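Local coordinates for ankyrin repeat and SOCS BOX protein 11 (Homo sapiens, PDB 4UUC) that serves as the substrate-recognition component of a cullin-5-RING E3 ubiquitin ligase that marks BIK, DIRAS2 and RPN1 for degradation, here as its ankyrin repeat domain, at residues H42-G48 against N76-S82; A94-L98 against N124-H130; C143-V148 against Q177-V182; A159-H163 against L186-N192; I106-K111 against G136-A142. One frame throughout, in Å; residues are numbered along the deposited sequence. Where two conformers were deposited one is given.

Interaction 1: residues H42-G48 against N76-S82; sequences HEACLGG and NACCSGS
Asn-76 crosses toward His-42 and spends its amide on the backbone there, ND2 donating to His-42 O at 3.0 Å. That oxygen lies close to the Asn-76 amide plane, yet the donor stands 46° out of the carbonyl plane; the helical bond from Leu-46 N reaches the same oxygen from the opposite face. The imidazole, turned 63° from the amide, meets ND2 at its edge, and its NE2 bonds instead to Gly-65 O. With CG anti to the backbone N, Leu-46 extends CD1 to within 3.8 Å of Cys-79 CB. Ser-80 sets its CB on Leu-46 O, while its OG turns back to Ala-77 O and accepts from Ser-82 N, an ST turn. Gly-48 ends its helix in a Schellman motif, and a water bridges Gly-48 O and Ser-82 OG. These helices of ankyrin repeats 2 and 3 are inclined by 24°. Because His-42 O takes two donors from opposite faces, the asparagine cross-link adds to the helical bond without replacing it.

Interaction 2: residues A94-L98 against N124-H130; sequences AKAQL and NNVNIDH
Gln-97 reaches across to Asn-127 and His-130 with both ends of its amide. OE1 accepts from Asn-127 N at 3.0 Å, nearly straight at 172°, while NE2 lies over the centre of the His-130 ring, 3.5 Å above its plane. Amide and imidazole are only 22° apart in tilt, so the two flat groups stack. The glutamine chain is extended throughout (chi1 -176°), which carries the amide the full span between the loops. Beside it, Ala-96 CB packs on Val-126 CG2 at 3.5 Å, and Val-126 CG1 borders the glutamine oxygen. Both segments are irregular, and the contact joins the loops that follow the second helices, 83-91 and 115-123, of adjacent ankyrin repeats 3 and 4. Two waters extend the grip: one bridges Gln-97 NE2 and Asn-127 ND2, the other gives a hydrogen to Gln-97 OE1 at 2.7 Å and a longer bond to Asn-125 O. Behind these partners the chain is held in shape by its own turns. Asn-125, with positive phi, closes helix 115-123 in a Schellman motif, and Asn-127 OD1 accepts from Asp-129 N at 3.0 Å in an Asx turn, within the type I turn that brings the His-130 ring against the glutamine amide. Asp-129 OD1 in turn bonds to Ser-160 N in the next loop.

Interaction 3: residues C143-V148 against Q177-V182; sequences CTYQRV and QSNVEV
Gln-146 and Asn-179 bring their CA atoms to 6.1 Å where the chain turns between two helices on each side, Gln-146 doing so with a positive phi of 61°. From that turn the glutamine chain runs out extended beyond CG, and its OE1 accepts from Ser-178 N at 3.0 Å, the donor tilted 33° from the carbonyl plane. The neighbouring Asn-179 N lies near the same oxygen but at too poor an angle to bond. Gln-177 crosses Gln-146 obliquely, with CB against CG and the amide planes 71° apart; a bend at chi2 folds its chain over the end of helix 138-144, CD coming to 3.2 Å from Thr-144 O in a contact that is not a hydrogen bond. Its NE2 is satisfied by Ala-173 O. Asn-179 serves two ends at once: OD1 accepts from Val-182 N at 2.9 Å, in the carbonyl plane, as the N-cap of helix 180-188, and ND2 rests 3.3 Å from Val-148 CG2. Val-148 CG1 lies against the Glu-181 chain, which crosses it at about a right angle. Deeper in, Cys-143 SG touches Val-182 CG1 at 3.8 Å. Arg-147 and Asn-179 occupy corresponding N-cap positions, each before the second helix of its pair, so the contact matches turn to turn the helix-turn-helix units of ankyrin repeats 5 and 6.

Interaction 4: residues A159-H163 against L186-N192; sequences ASVDH and LTDYGAN
Val-161 points into the end of helix 180-188, and each of its carbons finds a partner there. CB faces Tyr-189 O at 3.8 Å. CG1, placed between the backbone N and the carbonyl carbon (chi1 67°), lies by the same oxygen and by Gly-190 O. CG2, on the other branch, meets Leu-186 O at 3.6 Å, Ala-191 CB at 3.7 Å and, a little farther off, Leu-186 CD2 at 4.0 Å. The carbonyl of Leu-186 is itself engaged by Ala-191 N in the Schellman motif that ends the helix, with Gly-190 as its positive-phi residue. Next along, Asp-162 supplies the polar bond: OD1 accepts from Asn-192 N at 3.2 Å through its syn lone pair, almost straight at 173°. Its carboxylate is turned 58° from the Asn-192 amide, whose OD1 goes instead to Lys-194 N and Arg-195 N. With an alanine at Asp-162, Asn-192 N would probably lose its acceptor, and the hold of the loop on the chain that follows the helix would weaken. The type I turn from Ser-160 to His-163 thus sits beside the outgoing end of helix 180-188. Around it, Leu-186 packs on helices 138-144 and 170-175, while Tyr-189 leans on Leu-155 and Glu-156 of helix 148-156; no strand takes part in this stack of helices and loops.

Interaction 5: residues I106-K111 against G136-A142; sequences IHEAVK and GTPLYVA
The His-107 imidazole is held at both nitrogens: NE2 makes a weak bond, bent to 121°, to Gly-136 O at 2.9 Å, and ND1 bonds to Ser-104 OG. Over one face of the ring lies Pro-138 CG, with CD of the same proline 3.8 Å from NE2, and at the ring edge Val-141 CG2 nears CD2. His-130, whose O also lies near NE2, adds an edge-to-face ring contact from the preceding loop. Were the ring of His-107 replaced by the methyl of an alanine, Ser-104 OG would probably lose its partner, the weak bond to Gly-136 O would go and a gap would open beside Pro-138. Farther along the helices the contact is apolar: Val-141 CG1 sits 3.6 Å from His-107 O and by Lys-111 N, while Val-110 CG1, anti to its own N (chi1 172°), presses tightly on Ala-142 CB at 3.5 Å. Thr-137 is the N-cap of its helix, OG1 accepting from Tyr-140 N at 3.2 Å and also bonding His-163 O. Thr-137 to Tyr-140 correspond to the Thr-Pro-Leu-His motif of ankyrin repeats, with tyrosine in the histidine place that His-107 fills one repeat earlier. The axes of segments 106-111 and 138-142 cross at -25° with a closest approach of 8.6 Å; helices 115-123 and 148-156 back them, and helix 73-80 lies against Glu-108 and Ala-109.

How the interactions relate
From the N terminus, interaction 1 closes first, joining repeats 2 and 3 before the others open. Interaction 2 links repeats 3 and 4 and crosses interaction 5, which links repeats 4 and 5: residues 106-111 lie inside the loop that interaction 2 closes, while 136-142 follow it. Interactions 3 and 4 both pair repeat 5 with repeat 6 and cross in the same way, meeting where Cys-143 packs on Leu-186. Interaction 1 touches interaction 5 through Cys-78 and Cys-79 against Ala-109 and Glu-108, and Arg-147 connects interactions 3 and 5 by probable hydrogen bonds to Lys-111 and Ala-142. Each of the five contacts joins adjacent repeats, as expected of an ankyrin solenoid.

Interaction 1: residues H42-G48 against N76-S82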
# COMPACT_ATOMS: atom_id res chain seq x y z
N HIS A 42 -12.69 3.38 11.70
CA HIS A 42 -11.41 2.69 11.59
C HIS A 42 -11.62 1.18 11.53
O HIS A 42 -11.03 0.50 10.68
CB HIS A 42 -10.48 3.03 12.76
CG HIS A 42 -9.79 4.35 12.64
ND1 HIS A 42 -10.00 5.38 13.54
CD2 HIS A 42 -8.88 4.82 11.75
CE1 HIS A 42 -9.26 6.42 13.20
NE2 HIS A 42 -8.57 6.10 12.12
N GLU A 43 -12.46 0.65 12.41
CA GLU A 43 -12.67 -0.79 12.49
C GLU A 43 -13.44 -1.33 11.28
O GLU A 43 -13.11 -2.40 10.77
CB GLU A 43 -13.38 -1.16 13.79
CG GLU A 43 -12.61 -0.67 15.02
CD GLU A 43 -12.54 -1.66 16.17
OE1 GLU A 43 -12.57 -2.88 15.93
OE2 GLU A 43 -12.43 -1.20 17.33
N ALA A 44 -14.46 -0.61 10.82
CA ALA A 44 -15.18 -1.03 9.61
C ALA A 44 -14.24 -1.09 8.41
O ALA A 44 -14.29 -2.03 7.62
CB ALA A 44 -16.34 -0.08 9.31
N CYS A 45 -13.37 -0.10 8.27
CA CYS A 45 -12.49 -0.05 7.11
C CYS A 45 -11.41 -1.14 7.19
O CYS A 45 -11.02 -1.69 6.16
CB CYS A 45 -11.85 1.33 6.99
SG CYS A 45 -13.04 2.59 6.46
N LEU A 46 -10.94 -1.45 8.39
CA LEU A 46 -9.95 -2.50 8.57
C LEU A 46 -10.54 -3.86 8.21
O LEU A 46 -9.83 -4.75 7.75
CB LEU A 46 -9.41 -2.51 10.00
CG LEU A 46 -8.23 -3.44 10.26
CD1 LEU A 46 -7.01 -3.07 9.42
CD2 LEU A 46 -7.86 -3.44 11.74
N GLY A 47 -11.85 -4.01 8.43
CA GLY A 47 -12.55 -5.23 8.09
C GLY A 47 -13.04 -5.26 6.65
O GLY A 47 -13.53 -6.28 6.18
N GLY A 48 -12.89 -4.14 5.95
CA GLY A 48 -13.33 -4.03 4.56
C GLY A 48 -14.84 -3.97 4.41
O GLY A 48 -15.39 -4.39 3.39
N ASN A 76 -6.44 1.80 6.74
CA ASN A 76 -7.07 0.54 7.15
C ASN A 76 -7.78 -0.12 5.97
O ASN A 76 -7.72 -1.34 5.82
CB ASN A 76 -8.04 0.79 8.30
CG ASN A 76 -7.33 1.01 9.62
OD1 ASN A 76 -6.10 1.06 9.68
ND2 ASN A 76 -8.10 1.17 10.69
N ALA A 77 -8.42 0.68 5.13
CA ALA A 77 -9.11 0.16 3.96
C ALA A 77 -8.12 -0.52 3.02
O ALA A 77 -8.43 -1.52 2.38
CB ALA A 77 -9.85 1.27 3.23
N CYS A 78 -6.90 0.02 2.96
CA CYS A 78 -5.85 -0.53 2.12
C CYS A 78 -5.24 -1.78 2.75
O CYS A 78 -4.64 -2.59 2.06
CB CYS A 78 -4.78 0.52 1.85
SG CYS A 78 -5.32 1.81 0.70
N CYS A 79 -5.40 -1.95 4.06
CA CYS A 79 -5.03 -3.20 4.71
C CYS A 79 -6.00 -4.30 4.31
O CYS A 79 -5.60 -5.43 4.01
CB CYS A 79 -5.02 -3.06 6.24
SG CYS A 79 -3.71 -2.04 6.92
N SER A 80 -7.28 -3.96 4.30
CA SER A 80 -8.33 -4.93 4.01
C SER A 80 -8.37 -5.28 2.53
O SER A 80 -8.76 -6.39 2.16
CB SER A 80 -9.69 -4.39 4.45
OG SER A 80 -10.15 -3.37 3.58
N GLY A 81 -7.96 -4.34 1.69
CA GLY A 81 -8.00 -4.54 0.25
C GLY A 81 -9.38 -4.34 -0.35
O GLY A 81 -9.65 -4.78 -1.47
N SER A 82 -10.27 -3.67 0.39
CA SER A 82 -11.60 -3.35 -0.12
C SER A 82 -11.60 -2.08 -0.97
O SER A 82 -11.59 -0.96 -0.44
CB SER A 82 -12.60 -3.20 1.02
OG SER A 82 -13.86 -2.79 0.51
O HOH W 1 -16.25 -4.17 0.55

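Interaction 2: residues A94-L98 against N124-H130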
# COMPACT_ATOMS: atom_id res chain seq x y z
N ALA A 94 -11.69 11.80 1.94
CA ALA A 94 -10.45 11.25 2.48
C ALA A 94 -9.25 11.81 1.71
O ALA A 94 -9.29 11.92 0.49
CB ALA A 94 -10.47 9.73 2.42
N LYS A 95 -8.20 12.17 2.44
CA LYS A 95 -6.93 12.58 1.83
C LYS A 95 -6.15 11.35 1.37
O LYS A 95 -5.88 10.45 2.16
CB LYS A 95 -6.10 13.39 2.83
CG LYS A 95 -4.82 13.96 2.25
N ALA A 96 -5.79 11.32 0.09
CA ALA A 96 -5.19 10.13 -0.51
C ALA A 96 -3.72 9.95 -0.16
O ALA A 96 -3.26 8.83 0.08
CB ALA A 96 -5.37 10.17 -2.03
N GLN A 97 -2.97 11.05 -0.16
CA GLN A 97 -1.56 11.04 0.23
C GLN A 97 -1.39 11.90 1.48
O GLN A 97 -1.82 13.06 1.50
CB GLN A 97 -0.66 11.54 -0.91
CG GLN A 97 0.83 11.46 -0.60
CD GLN A 97 1.72 11.86 -1.77
OE1 GLN A 97 1.33 11.75 -2.93
NE2 GLN A 97 2.92 12.33 -1.46
N LEU A 98 -0.76 11.33 2.50
CA LEU A 98 -0.72 11.95 3.82
C LEU A 98 0.66 12.48 4.19
O LEU A 98 1.66 12.13 3.56
CB LEU A 98 -1.17 10.93 4.88
CG LEU A 98 -2.55 10.31 4.66
CD1 LEU A 98 -2.81 9.21 5.69
CD2 LEU A 98 -3.65 11.36 4.71
N ASN A 124 -6.36 9.07 -7.99
CA ASN A 124 -6.68 10.21 -7.14
C ASN A 124 -5.43 11.02 -6.80
O ASN A 124 -5.35 11.69 -5.76
CB ASN A 124 -7.38 9.73 -5.87
CG ASN A 124 -8.85 9.39 -6.12
OD1 ASN A 124 -9.73 10.19 -5.82
ND2 ASN A 124 -9.10 8.23 -6.70
N ASN A 125 -4.44 10.94 -7.70
CA ASN A 125 -3.28 11.83 -7.72
C ASN A 125 -2.28 11.64 -6.57
O ASN A 125 -1.61 12.58 -6.17
CB ASN A 125 -3.75 13.29 -7.76
CG ASN A 125 -4.63 13.58 -8.96
OD1 ASN A 125 -5.75 14.07 -8.82
ND2 ASN A 125 -4.12 13.27 -10.15
N VAL A 126 -2.17 10.42 -6.06
CA VAL A 126 -1.04 10.07 -5.21
C VAL A 126 0.20 9.97 -6.10
O VAL A 126 0.14 9.39 -7.18
CB VAL A 126 -1.27 8.74 -4.45
CG1 VAL A 126 0.00 8.32 -3.70
CG2 VAL A 126 -2.44 8.87 -3.47
N ASN A 127 1.31 10.55 -5.65
CA ASN A 127 2.57 10.51 -6.40
C ASN A 127 3.03 9.07 -6.63
O ASN A 127 3.33 8.35 -5.68
CB ASN A 127 3.64 11.31 -5.65
CG ASN A 127 5.00 11.27 -6.35
OD1 ASN A 127 5.11 10.90 -7.51
ND2 ASN A 127 6.04 11.67 -5.62
N ILE A 128 3.09 8.66 -7.89
CA ILE A 128 3.47 7.29 -8.21
C ILE A 128 4.88 6.97 -7.72
O ILE A 128 5.20 5.80 -7.47
CB ILE A 128 3.36 7.03 -9.73
CG1 ILE A 128 3.39 5.52 -10.02
CG2 ILE A 128 4.45 7.78 -10.49
CD1 ILE A 128 2.95 5.16 -11.42
N ASP A 129 5.71 8.00 -7.57
CA ASP A 129 7.09 7.83 -7.10
C ASP A 129 7.27 8.30 -5.66
O ASP A 129 8.36 8.71 -5.27
CB ASP A 129 8.06 8.61 -8.00
CG ASP A 129 8.08 8.10 -9.43
OD1 ASP A 129 8.10 6.87 -9.64
OD2 ASP A 129 8.07 8.94 -10.35
N HIS A 130 6.21 8.24 -4.86
CA HIS A 130 6.27 8.71 -3.48
C HIS A 130 7.20 7.83 -2.64
O HIS A 130 6.84 6.70 -2.31
CB HIS A 130 4.88 8.73 -2.85
CG HIS A 130 4.86 9.25 -1.45
ND1 HIS A 130 3.85 8.96 -0.55
CD2 HIS A 130 5.73 10.05 -0.78
CE1 HIS A 130 4.10 9.55 0.60
NE2 HIS A 130 5.24 10.22 0.49
O HOH W 2 5.06 13.28 -3.32
O HOH W 3 0.61 14.02 -4.19

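Interaction 3: residues C143-V148 against Q177-V182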
# COMPACT_ATOMS: atom_id res chain seq x y z
N CYS A 143 8.36 -4.75 -5.56
CA CYS A 143 9.46 -5.66 -5.84
C CYS A 143 9.90 -6.43 -4.60
O CYS A 143 10.24 -7.61 -4.68
CB CYS A 143 10.64 -4.89 -6.43
SG CYS A 143 10.31 -4.22 -8.09
N THR A 144 9.87 -5.78 -3.44
CA THR A 144 10.24 -6.44 -2.19
C THR A 144 9.30 -7.61 -1.88
O THR A 144 9.75 -8.64 -1.36
CB THR A 144 10.21 -5.43 -1.03
OG1 THR A 144 11.15 -4.39 -1.30
CG2 THR A 144 10.57 -6.11 0.28
N TYR A 145 8.03 -7.47 -2.21
CA TYR A 145 7.01 -8.48 -1.87
C TYR A 145 6.51 -9.29 -3.07
O TYR A 145 5.50 -9.99 -2.98
CB TYR A 145 5.85 -7.79 -1.16
CG TYR A 145 6.28 -7.34 0.22
CD1 TYR A 145 6.35 -8.24 1.27
CD2 TYR A 145 6.67 -6.03 0.45
CE1 TYR A 145 6.76 -7.85 2.53
CE2 TYR A 145 7.09 -5.62 1.71
CZ TYR A 145 7.13 -6.54 2.74
OH TYR A 145 7.55 -6.15 4.00
N GLN A 146 7.24 -9.21 -4.18
CA GLN A 146 7.01 -10.08 -5.34
C GLN A 146 5.61 -9.91 -5.94
O GLN A 146 4.99 -10.88 -6.38
CB GLN A 146 7.23 -11.55 -4.96
CG GLN A 146 8.57 -11.83 -4.30
CD GLN A 146 8.80 -13.31 -4.03
OE1 GLN A 146 9.68 -13.93 -4.62
NE2 GLN A 146 7.99 -13.87 -3.14
N ARG A 147 5.13 -8.67 -5.97
CA ARG A 147 3.81 -8.37 -6.49
C ARG A 147 3.88 -8.07 -7.98
O ARG A 147 3.95 -6.92 -8.40
CB ARG A 147 3.20 -7.18 -5.74
CG ARG A 147 3.17 -7.37 -4.23
CD ARG A 147 2.42 -8.63 -3.81
NE ARG A 147 2.25 -8.72 -2.36
CZ ARG A 147 1.78 -9.79 -1.73
NH1 ARG A 147 1.45 -10.87 -2.42
NH2 ARG A 147 1.65 -9.78 -0.41
N VAL A 148 3.89 -9.14 -8.78
CA VAL A 148 4.17 -9.02 -10.21
C VAL A 148 3.19 -8.08 -10.92
O VAL A 148 3.61 -7.23 -11.70
CB VAL A 148 4.11 -10.40 -10.91
CG1 VAL A 148 4.59 -10.27 -12.35
CG2 VAL A 148 4.96 -11.42 -10.17
N GLN A 177 14.82 -11.35 -3.65
CA GLN A 177 13.65 -12.22 -3.64
C GLN A 177 13.81 -13.36 -4.64
O GLN A 177 14.93 -13.66 -5.07
CB GLN A 177 12.37 -11.42 -3.95
CG GLN A 177 12.24 -10.10 -3.21
CD GLN A 177 12.52 -10.20 -1.73
OE1 GLN A 177 12.16 -11.19 -1.08
NE2 GLN A 177 13.15 -9.17 -1.18
N SER A 178 12.70 -13.99 -5.01
CA SER A 178 12.73 -15.21 -5.81
C SER A 178 11.86 -15.14 -7.07
O SER A 178 11.50 -16.18 -7.63
CB SER A 178 12.28 -16.40 -4.95
OG SER A 178 13.12 -16.55 -3.82
N ASN A 179 11.53 -13.93 -7.51
CA ASN A 179 10.64 -13.75 -8.66
C ASN A 179 11.38 -13.27 -9.91
O ASN A 179 11.82 -12.13 -10.00
CB ASN A 179 9.53 -12.75 -8.34
CG ASN A 179 8.39 -12.84 -9.33
OD1 ASN A 179 8.49 -12.35 -10.46
ND2 ASN A 179 7.29 -13.46 -8.92
N VAL A 180 11.47 -14.17 -10.89
CA VAL A 180 12.14 -13.91 -12.15
C VAL A 180 11.37 -12.94 -13.03
O VAL A 180 11.97 -12.09 -13.69
CB VAL A 180 12.38 -15.24 -12.92
CG1 VAL A 180 12.78 -14.99 -14.38
CG2 VAL A 180 13.44 -16.08 -12.22
N GLU A 181 10.04 -13.04 -13.04
CA GLU A 181 9.22 -12.16 -13.87
C GLU A 181 9.48 -10.69 -13.54
O GLU A 181 9.56 -9.85 -14.44
CB GLU A 181 7.73 -12.50 -13.72
CG GLU A 181 7.35 -13.77 -14.48
CD GLU A 181 5.86 -14.07 -14.48
OE1 GLU A 181 5.19 -13.88 -13.44
OE2 GLU A 181 5.35 -14.49 -15.54
N VAL A 182 9.65 -10.38 -12.26
CA VAL A 182 9.94 -9.02 -11.83
C VAL A 182 11.29 -8.53 -12.36
O VAL A 182 11.41 -7.38 -12.78
CB VAL A 182 9.90 -8.92 -10.29
CG1 VAL A 182 10.45 -7.57 -9.80
CG2 VAL A 182 8.48 -9.12 -9.79

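Interaction 4: residues A159-H163 against L186-N192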
# COMPACT_ATOMS: atom_id res chain seq x y z
N ALA A 159 6.14 4.74 -13.53
CA ALA A 159 6.95 4.76 -12.31
C ALA A 159 8.44 4.76 -12.65
O ALA A 159 8.87 4.02 -13.54
CB ALA A 159 6.60 3.57 -11.44
N SER A 160 9.21 5.59 -11.96
CA SER A 160 10.65 5.65 -12.18
C SER A 160 11.30 4.32 -11.81
O SER A 160 11.31 3.94 -10.64
CB SER A 160 11.28 6.79 -11.38
OG SER A 160 12.67 6.87 -11.61
N VAL A 161 11.85 3.64 -12.80
CA VAL A 161 12.33 2.27 -12.63
C VAL A 161 13.45 2.13 -11.59
O VAL A 161 13.53 1.11 -10.91
CB VAL A 161 12.81 1.68 -13.98
CG1 VAL A 161 14.06 2.40 -14.49
CG2 VAL A 161 13.06 0.18 -13.86
N ASP A 162 14.30 3.15 -11.46
CA ASP A 162 15.45 3.07 -10.56
C ASP A 162 15.21 3.73 -9.20
O ASP A 162 16.08 3.70 -8.33
CB ASP A 162 16.68 3.71 -11.22
CG ASP A 162 17.24 2.87 -12.36
OD1 ASP A 162 17.29 1.62 -12.23
OD2 ASP A 162 17.65 3.45 -13.38
N HIS A 163 14.03 4.32 -9.00
CA HIS A 163 13.71 5.00 -7.75
C HIS A 163 13.19 4.01 -6.71
O HIS A 163 12.09 3.46 -6.87
CB HIS A 163 12.69 6.11 -8.00
CG HIS A 163 12.54 7.07 -6.87
ND1 HIS A 163 11.82 8.24 -6.98
CD2 HIS A 163 13.02 7.04 -5.60
CE1 HIS A 163 11.85 8.89 -5.82
NE2 HIS A 163 12.58 8.18 -4.97
N LEU A 186 11.53 -5.22 -14.82
CA LEU A 186 12.37 -4.07 -14.49
C LEU A 186 13.40 -3.81 -15.58
O LEU A 186 13.60 -2.67 -16.01
CB LEU A 186 13.08 -4.28 -13.15
CG LEU A 186 12.23 -4.21 -11.89
CD1 LEU A 186 13.09 -4.54 -10.67
CD2 LEU A 186 11.58 -2.85 -11.73
N THR A 187 14.08 -4.86 -16.01
CA THR A 187 15.09 -4.74 -17.05
C THR A 187 14.47 -4.23 -18.35
O THR A 187 15.04 -3.36 -19.01
CB THR A 187 15.79 -6.09 -17.30
OG1 THR A 187 16.38 -6.55 -16.09
CG2 THR A 187 16.87 -5.94 -18.37
N ASP A 188 13.31 -4.77 -18.71
CA ASP A 188 12.61 -4.35 -19.93
C ASP A 188 12.28 -2.85 -19.90
O ASP A 188 12.20 -2.21 -20.95
CB ASP A 188 11.31 -5.13 -20.13
CG ASP A 188 11.55 -6.58 -20.54
OD1 ASP A 188 12.67 -6.92 -20.97
OD2 ASP A 188 10.59 -7.37 -20.44
N TYR A 189 12.07 -2.32 -18.70
CA TYR A 189 11.72 -0.91 -18.53
C TYR A 189 12.92 -0.04 -18.17
O TYR A 189 12.78 1.09 -17.70
CB TYR A 189 10.63 -0.77 -17.46
CG TYR A 189 9.23 -0.90 -18.03
CD1 TYR A 189 8.63 -2.14 -18.16
CD2 TYR A 189 8.53 0.22 -18.44
CE1 TYR A 189 7.36 -2.27 -18.68
CE2 TYR A 189 7.25 0.11 -18.97
CZ TYR A 189 6.67 -1.14 -19.08
OH TYR A 189 5.41 -1.25 -19.60
N GLY A 190 14.12 -0.57 -18.40
CA GLY A 190 15.33 0.23 -18.39
C GLY A 190 16.10 0.29 -17.09
O GLY A 190 16.89 1.21 -16.88
N ALA A 191 15.90 -0.69 -16.21
CA ALA A 191 16.63 -0.72 -14.95
C ALA A 191 18.13 -0.81 -15.20
O ALA A 191 18.58 -1.49 -16.12
CB ALA A 191 16.17 -1.89 -14.10
N ASN A 192 18.89 -0.09 -14.38
CA ASN A 192 20.35 -0.12 -14.46
C ASN A 192 20.90 -1.32 -13.69
O ASN A 192 20.91 -1.33 -12.46
CB ASN A 192 20.93 1.19 -13.90
CG ASN A 192 22.42 1.32 -14.13
OD1 ASN A 192 23.17 0.34 -14.06
ND2 ASN A 192 22.86 2.54 -14.41

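Interaction 5: residues I106-K111 against G136-A142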
# COMPACT_ATOMS: atom_id res chain seq x y z
N ILE A 106 -1.00 3.83 0.06
CA ILE A 106 -0.61 3.14 -1.17
C ILE A 106 0.50 2.11 -0.91
O ILE A 106 0.50 1.04 -1.51
CB ILE A 106 -0.18 4.13 -2.28
CG1 ILE A 106 -0.14 3.41 -3.63
CG2 ILE A 106 1.17 4.79 -1.95
CD1 ILE A 106 0.17 4.31 -4.81
N HIS A 107 1.42 2.41 0.00
CA HIS A 107 2.52 1.49 0.27
C HIS A 107 2.03 0.21 0.95
O HIS A 107 2.54 -0.88 0.67
CB HIS A 107 3.59 2.16 1.13
CG HIS A 107 4.32 3.25 0.41
ND1 HIS A 107 3.78 4.51 0.22
CD2 HIS A 107 5.54 3.27 -0.19
CE1 HIS A 107 4.64 5.25 -0.46
NE2 HIS A 107 5.71 4.52 -0.72
N GLU A 108 1.02 0.33 1.81
CA GLU A 108 0.43 -0.86 2.43
C GLU A 108 -0.36 -1.66 1.41
O GLU A 108 -0.30 -2.89 1.39
CB GLU A 108 -0.46 -0.46 3.61
CG GLU A 108 -0.98 -1.65 4.41
CD GLU A 108 0.12 -2.41 5.13
OE1 GLU A 108 1.19 -1.83 5.39
OE2 GLU A 108 -0.10 -3.61 5.44
N ALA A 109 -1.11 -0.97 0.56
CA ALA A 109 -1.88 -1.65 -0.49
C ALA A 109 -0.95 -2.48 -1.38
O ALA A 109 -1.24 -3.65 -1.66
CB ALA A 109 -2.65 -0.65 -1.34
N VAL A 110 0.15 -1.88 -1.81
CA VAL A 110 1.10 -2.57 -2.68
C VAL A 110 1.74 -3.75 -1.95
O VAL A 110 1.82 -4.84 -2.50
CB VAL A 110 2.21 -1.62 -3.19
CG1 VAL A 110 3.29 -2.40 -3.94
CG2 VAL A 110 1.61 -0.55 -4.08
N LYS A 111 2.18 -3.53 -0.71
CA LYS A 111 2.76 -4.61 0.09
C LYS A 111 1.86 -5.85 0.10
O LYS A 111 2.35 -6.98 -0.04
CB LYS A 111 3.01 -4.13 1.52
CG LYS A 111 3.50 -5.21 2.47
CD LYS A 111 3.82 -4.63 3.84
CE LYS A 111 4.26 -5.71 4.82
NZ LYS A 111 4.69 -5.12 6.12
N GLY A 136 10.58 3.15 0.95
CA GLY A 136 10.82 3.24 -0.47
C GLY A 136 9.60 3.70 -1.24
O GLY A 136 8.60 4.13 -0.67
N THR A 137 9.71 3.62 -2.56
CA THR A 137 8.63 3.95 -3.47
C THR A 137 7.64 2.80 -3.57
O THR A 137 7.94 1.68 -3.14
CB THR A 137 9.16 4.25 -4.87
OG1 THR A 137 9.87 3.09 -5.32
CG2 THR A 137 10.09 5.46 -4.86
N PRO A 138 6.46 3.05 -4.16
CA PRO A 138 5.53 1.94 -4.39
C PRO A 138 6.15 0.81 -5.22
O PRO A 138 5.91 -0.36 -4.93
CB PRO A 138 4.37 2.61 -5.13
CG PRO A 138 4.40 4.03 -4.65
CD PRO A 138 5.85 4.35 -4.49
N LEU A 139 6.94 1.16 -6.23
CA LEU A 139 7.58 0.14 -7.06
C LEU A 139 8.55 -0.70 -6.22
O LEU A 139 8.62 -1.92 -6.37
CB LEU A 139 8.31 0.78 -8.24
CG LEU A 139 9.04 -0.20 -9.16
CD1 LEU A 139 8.08 -1.20 -9.79
CD2 LEU A 139 9.80 0.58 -10.23
N TYR A 140 9.29 -0.04 -5.34
CA TYR A 140 10.24 -0.73 -4.47
C TYR A 140 9.53 -1.73 -3.56
O TYR A 140 10.00 -2.85 -3.37
CB TYR A 140 11.01 0.29 -3.64
CG TYR A 140 12.10 -0.30 -2.79
CD1 TYR A 140 13.36 -0.55 -3.30
CD2 TYR A 140 11.86 -0.61 -1.46
CE1 TYR A 140 14.36 -1.09 -2.52
CE2 TYR A 140 12.85 -1.16 -0.67
CZ TYR A 140 14.10 -1.39 -1.20
OH TYR A 140 15.07 -1.94 -0.39
N VAL A 141 8.41 -1.31 -2.98
CA VAL A 141 7.61 -2.19 -2.13
C VAL A 141 7.09 -3.37 -2.95
O VAL A 141 7.16 -4.52 -2.49
CB VAL A 141 6.43 -1.42 -1.50
CG1 VAL A 141 5.51 -2.37 -0.73
CG2 VAL A 141 6.95 -0.32 -0.58
N ALA A 142 6.57 -3.10 -4.14
CA ALA A 142 6.06 -4.14 -5.02
C ALA A 142 7.13 -5.20 -5.30
O ALA A 142 6.85 -6.40 -5.31
CB ALA A 142 5.57 -3.53 -6.34